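Local coordinates for protein ATP-dependent RNA helicase HrpB (Escherichia coli, PDB 6EUD) that hydrolyses ATP to ADP and phosphate as a DExH-box NTPase, and is classed as an RNA helicase that binds single-stranded RNA, at residues E577-A581 with Q582-K586; L611-A614 with M615-I619. One frame throughout, in Å; residues are numbered along the deposited sequence.

Contact 1. Residues E577-A581 with Q582-K586; sequences EWDDA and QGTLK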
ATOM      1  N   GLU A 577      15.034 -33.326 -11.144  1.00 58.80           N
ATOM      2  CA  GLU A 577      13.700 -33.905 -11.015  1.00 59.86           C
ATOM      3  C   GLU A 577      13.478 -34.912 -12.134  1.00 58.92           C
ATOM      4  O   GLU A 577      14.277 -34.994 -13.073  1.00 60.18           O
ATOM      5  CB  GLU A 577      12.635 -32.822 -11.080  1.00 60.71           C
ATOM      6  CG  GLU A 577      12.595 -32.159 -12.442  1.00 65.25           C
ATOM      7  CD  GLU A 577      11.928 -30.817 -12.403  1.00 68.63           C
ATOM      8  OE1 GLU A 577      11.322 -30.428 -13.420  1.00 70.06           O
ATOM      9  OE2 GLU A 577      12.017 -30.154 -11.350  1.00 71.44           O
ATOM     10  N   TRP A 578      12.386 -35.666 -12.042  1.00 55.99           N
ATOM     11  CA  TRP A 578      12.061 -36.655 -13.064  1.00 59.40           C
ATOM     12  C   TRP A 578      10.867 -36.232 -13.921  1.00 62.48           C
ATOM     13  O   TRP A 578       9.759 -36.027 -13.418  1.00 65.99           O
ATOM     14  CB  TRP A 578      11.781 -38.013 -12.421  1.00 55.23           C
ATOM     15  CG  TRP A 578      11.530 -39.089 -13.420  1.00 56.09           C
ATOM     16  CD1 TRP A 578      10.312 -39.554 -13.837  1.00 51.72           C
ATOM     17  CD2 TRP A 578      12.520 -39.855 -14.138  1.00 56.43           C
ATOM     18  NE1 TRP A 578      10.484 -40.554 -14.764  1.00 53.40           N
ATOM     19  CE2 TRP A 578      11.826 -40.762 -14.967  1.00 55.29           C
ATOM     20  CE3 TRP A 578      13.918 -39.860 -14.154  1.00 58.59           C
ATOM     21  CZ2 TRP A 578      12.485 -41.674 -15.805  1.00 58.71           C
ATOM     22  CZ3 TRP A 578      14.572 -40.764 -14.994  1.00 64.50           C
ATOM     23  CH2 TRP A 578      13.853 -41.659 -15.805  1.00 63.89           C
ATOM     24  N   ASP A 579      11.110 -36.109 -15.221  1.00 61.10           N
ATOM     25  CA  ASP A 579      10.071 -35.781 -16.182  1.00 61.03           C
ATOM     26  C   ASP A 579       9.287 -37.045 -16.583  1.00 60.86           C
ATOM     27  O   ASP A 579       9.743 -37.851 -17.415  1.00 59.28           O
ATOM     28  CB  ASP A 579      10.699 -35.089 -17.400  1.00 64.87           C
ATOM     29  CG  ASP A 579       9.680 -34.702 -18.455  1.00 70.45           C
ATOM     30  OD1 ASP A 579       8.466 -34.724 -18.155  1.00 70.95           O
ATOM     31  OD2 ASP A 579      10.101 -34.337 -19.577  1.00 76.34           O
ATOM     32  N   ASP A 580       8.112 -37.207 -15.970  1.00 60.76           N
ATOM     33  CA  ASP A 580       7.224 -38.344 -16.224  1.00 63.99           C
ATOM     34  C   ASP A 580       6.650 -38.310 -17.636  1.00 64.69           C
ATOM     35  O   ASP A 580       6.376 -39.352 -18.234  1.00 65.16           O
ATOM     36  CB  ASP A 580       6.083 -38.372 -15.208  1.00 71.01           C
ATOM     37  CG  ASP A 580       6.492 -38.990 -13.885  1.00 79.23           C
ATOM     38  OD1 ASP A 580       6.503 -40.241 -13.800  1.00 84.57           O
ATOM     39  OD2 ASP A 580       6.778 -38.234 -12.932  1.00 79.64           O
ATOM     40  N   ALA A 581       6.472 -37.099 -18.157  1.00 64.50           N
ATOM     41  CA  ALA A 581       5.960 -36.897 -19.504  1.00 65.80           C
ATOM     42  C   ALA A 581       6.857 -37.542 -20.577  1.00 64.95           C
ATOM     43  O   ALA A 581       6.363 -38.042 -21.600  1.00 65.18           O
ATOM     44  CB  ALA A 581       5.796 -35.412 -19.769  1.00 52.49           C
ATOM     45  N   GLN A 582       8.167 -37.542 -20.340  1.00 63.17           N
ATOM     46  CA  GLN A 582       9.097 -38.088 -21.329  1.00 65.76           C
ATOM     47  C   GLN A 582       9.997 -39.203 -20.767  1.00 66.15           C
ATOM     48  O   GLN A 582      10.811 -39.778 -21.487  1.00 65.44           O
ATOM     49  CB  GLN A 582       9.936 -36.948 -21.927  1.00 63.96           C
ATOM     50  CG  GLN A 582       9.104 -35.966 -22.781  1.00 65.93           C
ATOM     51  CD  GLN A 582       8.390 -36.652 -23.970  1.00 69.06           C
ATOM     52  OE1 GLN A 582       9.019 -37.352 -24.765  1.00 72.75           O
ATOM     53  NE2 GLN A 582       7.079 -36.450 -24.082  1.00 65.30           N
ATOM     54  N   GLY A 583       9.832 -39.514 -19.485  1.00 67.81           N
ATOM     55  CA  GLY A 583      10.551 -40.616 -18.868  1.00 68.21           C
ATOM     56  C   GLY A 583      12.055 -40.445 -18.849  1.00 67.97           C
ATOM     57  O   GLY A 583      12.806 -41.376 -19.145  1.00 68.64           O
ATOM     58  N   THR A 584      12.493 -39.248 -18.477  1.00 68.87           N
ATOM     59  CA  THR A 584      13.904 -38.897 -18.490  1.00 74.82           C
ATOM     60  C   THR A 584      14.247 -38.073 -17.251  1.00 74.98           C
ATOM     61  O   THR A 584      13.364 -37.492 -16.621  1.00 70.80           O
ATOM     62  CB  THR A 584      14.271 -38.113 -19.770  1.00 77.65           C
ATOM     63  OG1 THR A 584      15.600 -37.588 -19.658  1.00 80.01           O
ATOM     64  CG2 THR A 584      13.311 -36.970 -19.985  1.00 75.42           C
ATOM     65  N   LEU A 585      15.528 -38.042 -16.895  1.00 76.27           N
ATOM     66  CA  LEU A 585      15.994 -37.227 -15.777  1.00 71.76           C
ATOM     67  C   LEU A 585      16.308 -35.814 -16.273  1.00 72.78           C
ATOM     68  O   LEU A 585      17.061 -35.641 -17.235  1.00 77.24           O
ATOM     69  CB  LEU A 585      17.227 -37.864 -15.124  1.00 70.09           C
ATOM     70  CG  LEU A 585      18.035 -37.022 -14.133  1.00 64.86           C
ATOM     71  CD1 LEU A 585      17.284 -36.847 -12.842  1.00 59.75           C
ATOM     72  CD2 LEU A 585      19.393 -37.652 -13.887  1.00 67.11           C
ATOM     73  N   LYS A 586      15.709 -34.810 -15.642  1.00 67.65           N
ATOM     74  CA  LYS A 586      15.993 -33.427 -16.003  1.00 67.53           C
ATOM     75  C   LYS A 586      16.897 -32.809 -14.955  1.00 64.14           C
ATOM     76  O   LYS A 586      16.598 -32.846 -13.768  1.00 60.84           O
ATOM     77  CB  LYS A 586      14.706 -32.605 -16.157  1.00 67.15           C
ATOM     78  CG  LYS A 586      13.899 -32.949 -17.404  1.00 71.12           C
ATOM     79  CD  LYS A 586      14.818 -33.093 -18.613  1.00 78.60           C
ATOM     80  CE  LYS A 586      14.083 -33.538 -19.860  1.00 79.59           C
ATOM     81  NZ  LYS A 586      15.064 -33.987 -20.884  1.00 82.99           N
TER
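Glu577 and Lys586 face each other as an antiparallel hydrogen-bonded pair, joined by two backbone bonds of which Lys586 N to Glu577 O is the shorter at 2.9 Å. The carboxylate of Glu577 turns elsewhere, to a salt bridge with Lys622. Next along the strand, Trp578 pairs with Leu585 without hydrogen bonds. A chi1 of -176° turns the Trp578 indole across the opposing strand: the Thr584 carbonyl oxygen sits over one face, 3.5 Å from Trp578 CE3, while Trp578 CZ2 comes within 3.3 Å of Gly583 C. Leu585 CB meets Trp578 CZ3 at 3.9 Å, and both side chains touch Leu678. Asp579 then shares a hydrogen-bonded pair with Thr584, its N donating to Thr584 O at 3.0 Å. Asp579 O also accepts Thr584 N, and takes weak bonds from Gln582 N and Gly583 N. The Asp579 carboxylate lies alongside the Gln582 chain, pointing the same way, with Asp579 OD2 3.5 Å from Gln582 CB, and OD1 weakly accepts Ala581 N. Lys586 CG packs on Asp579 CB at 3.8 Å. Replacing Asp579 by an alanine would probably leave Ala581 N without its weak side-chain acceptor and strip the Gln582 chain of the carboxylate beside it. Beyond Asp579, Asp580 and Ala581 round the corner in helix-like conformations and Gly583 leaves it with positive phi (63°). Because Gly583 and Thr584 both face Asp579, a G1 beta bulge ends the hairpin of strands 571-579 and 584-593 in the HrpB connector region.

Contact 2. Residues L611-A614 with M615-I619; sequences LHQA and MLNGI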
ATOM      1  N   LEU A 611      23.544 -31.020  -4.913  1.00 57.75           N
ATOM      2  CA  LEU A 611      22.583 -32.007  -5.379  1.00 55.27           C
ATOM      3  C   LEU A 611      21.308 -31.991  -4.538  1.00 56.66           C
ATOM      4  O   LEU A 611      20.195 -31.996  -5.076  1.00 58.48           O
ATOM      5  CB  LEU A 611      23.209 -33.403  -5.354  1.00 54.13           C
ATOM      6  CG  LEU A 611      22.307 -34.532  -5.821  1.00 55.22           C
ATOM      7  CD1 LEU A 611      22.060 -34.414  -7.319  1.00 57.48           C
ATOM      8  CD2 LEU A 611      22.917 -35.871  -5.455  1.00 54.67           C
ATOM      9  N   HIS A 612      21.473 -31.974  -3.222  1.00 50.91           N
ATOM     10  CA  HIS A 612      20.333 -31.967  -2.331  1.00 51.06           C
ATOM     11  C   HIS A 612      19.499 -30.732  -2.557  1.00 46.65           C
ATOM     12  O   HIS A 612      18.264 -30.794  -2.589  1.00 47.94           O
ATOM     13  CB  HIS A 612      20.792 -32.047  -0.888  1.00 52.48           C
ATOM     14  CG  HIS A 612      21.507 -33.314  -0.574  1.00 53.91           C
ATOM     15  ND1 HIS A 612      22.455 -33.410   0.417  1.00 57.23           N
ATOM     16  CD2 HIS A 612      21.414 -34.544  -1.132  1.00 57.33           C
ATOM     17  CE1 HIS A 612      22.918 -34.648   0.458  1.00 61.20           C
ATOM     18  NE2 HIS A 612      22.302 -35.356  -0.471  1.00 61.59           N
ATOM     19  N   GLN A 613      20.181 -29.610  -2.733  1.00 41.30           N
ATOM     20  CA  GLN A 613      19.497 -28.363  -2.987  1.00 40.68           C
ATOM     21  C   GLN A 613      18.747 -28.452  -4.320  1.00 42.36           C
ATOM     22  O   GLN A 613      17.582 -28.040  -4.409  1.00 40.42           O
ATOM     23  CB  GLN A 613      20.481 -27.189  -2.981  1.00 41.60           C
ATOM     24  CG  GLN A 613      19.797 -25.816  -3.036  1.00 48.67           C
ATOM     25  CD  GLN A 613      18.927 -25.516  -1.791  1.00 52.49           C
ATOM     26  OE1 GLN A 613      19.321 -25.811  -0.658  1.00 56.86           O
ATOM     27  NE2 GLN A 613      17.744 -24.933  -2.012  1.00 46.03           N
ATOM     28  N   ALA A 614      19.396 -29.010  -5.343  1.00 43.89           N
ATOM     29  CA  ALA A 614      18.765 -29.125  -6.660  1.00 46.21           C
ATOM     30  C   ALA A 614      17.518 -30.014  -6.590  1.00 51.85           C
ATOM     31  O   ALA A 614      16.536 -29.772  -7.292  1.00 56.70           O
ATOM     32  CB  ALA A 614      19.754 -29.659  -7.700  1.00 43.97           C
ATOM     33  N   MET A 615      17.551 -31.033  -5.738  1.00 50.49           N
ATOM     34  CA  MET A 615      16.395 -31.903  -5.541  1.00 45.30           C
ATOM     35  C   MET A 615      15.229 -31.177  -4.850  1.00 40.95           C
ATOM     36  O   MET A 615      14.053 -31.418  -5.191  1.00 35.92           O
ATOM     37  CB  MET A 615      16.801 -33.131  -4.730  1.00 47.28           C
ATOM     38  CG  MET A 615      17.677 -34.120  -5.482  1.00 49.86           C
ATOM     39  SD  MET A 615      18.126 -35.539  -4.447  1.00 58.17           S
ATOM     40  CE  MET A 615      19.041 -36.551  -5.613  1.00 52.07           C
ATOM     41  N   LEU A 616      15.546 -30.320  -3.871  1.00 38.90           N
ATOM     42  CA  LEU A 616      14.521 -29.498  -3.215  1.00 40.43           C
ATOM     43  C   LEU A 616      13.765 -28.648  -4.228  1.00 45.35           C
ATOM     44  O   LEU A 616      12.534 -28.539  -4.157  1.00 46.92           O
ATOM     45  CB  LEU A 616      15.128 -28.586  -2.144  1.00 40.92           C
ATOM     46  CG  LEU A 616      15.762 -29.242  -0.911  1.00 38.28           C
ATOM     47  CD1 LEU A 616      16.027 -28.199   0.135  1.00 37.14           C
ATOM     48  CD2 LEU A 616      14.868 -30.314  -0.359  1.00 39.57           C
ATOM     49  N   ASN A 617      14.503 -28.042  -5.164  1.00 43.70           N
ATOM     50  CA  ASN A 617      13.892 -27.258  -6.227  1.00 44.08           C
ATOM     51  C   ASN A 617      13.034 -28.115  -7.161  1.00 44.63           C
ATOM     52  O   ASN A 617      12.011 -27.662  -7.693  1.00 44.47           O
ATOM     53  CB  ASN A 617      14.970 -26.526  -7.034  1.00 49.16           C
ATOM     54  CG  ASN A 617      15.656 -25.427  -6.236  1.00 47.41           C
ATOM     55  OD1 ASN A 617      15.036 -24.776  -5.405  1.00 49.52           O
ATOM     56  ND2 ASN A 617      16.939 -25.214  -6.496  1.00 45.92           N
ATOM     57  N   GLY A 618      13.458 -29.358  -7.358  1.00 41.87           N
ATOM     58  CA  GLY A 618      12.701 -30.300  -8.156  1.00 41.34           C
ATOM     59  C   GLY A 618      11.388 -30.631  -7.475  1.00 45.38           C
ATOM     60  O   GLY A 618      10.353 -30.785  -8.131  1.00 47.28           O
ATOM     61  N   ILE A 619      11.434 -30.742  -6.149  1.00 45.06           N
ATOM     62  CA  ILE A 619      10.238 -31.013  -5.357  1.00 42.64           C
ATOM     63  C   ILE A 619       9.283 -29.824  -5.464  1.00 43.98           C
ATOM     64  O   ILE A 619       8.072 -30.005  -5.629  1.00 40.39           O
ATOM     65  CB  ILE A 619      10.589 -31.288  -3.884  1.00 42.58           C
ATOM     66  CG1 ILE A 619      11.467 -32.533  -3.781  1.00 42.18           C
ATOM     67  CG2 ILE A 619       9.316 -31.409  -3.033  1.00 40.02           C
ATOM     68  CD1 ILE A 619      12.095 -32.728  -2.426  1.00 42.04           C
TER
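Leu611 O accepts Met615 N at 2.9 Å, the first of four successive i to i+4 bonds that run through Gly618 N to Ala614 O and define this as regular alpha-helix, part of helix 608-622. One turn of that helix also brings the side chains of Leu611 and Met615 together, crossing at an angle. The Met615 chain is extended beyond CG (chi2 179°), which carries Met615 CE back to the branch of Leu611, 3.8 Å from Leu611 CG and 3.9 Å from Leu611 CD2. On another side, Leu616 leans over the preceding turn, with Leu616 CB 3.4 Å from Gln613 O and Leu616 CG the same distance from His612 O; beyond the helix it packs on Leu664 and Met672. Three polar side chains bond to other parts of the chain: His612 NE2 to Val675 O, Gln613 NE2 to Glu665 OE2, and Asn617 ND2 to Asp574 O. Ala614 and Asn617 both touch strand 571-579, so this flank of the helix lies against an edge strand of the three-stranded sheet. A side chain at Gly618 would be crowded by Met615 O. Asn617 CB stands 3.6 Å from the carbonyl oxygen of Ala614, one turn earlier.

Contact 1 is a mostly exposed hairpin end; contact 2 is a largely buried length of helix. Both belong to one neighbourhood, their centres about 14 Å apart, because strand 571-579 of the hairpin also packs against helix 608-622. They meet directly where Glu577 OE2 lies 3.3 Å from Gly618 CA, a packing contact. In 577-586 the backbone bonds run between strands, with one carbonyl serving several donors at the bulge; in 611-619 they repeat along a single axis. At the surface an indole lies over backbone and beside a leucine; inside, the packing is aliphatic and thioether, and polar side chains reach out to neighbouring elements.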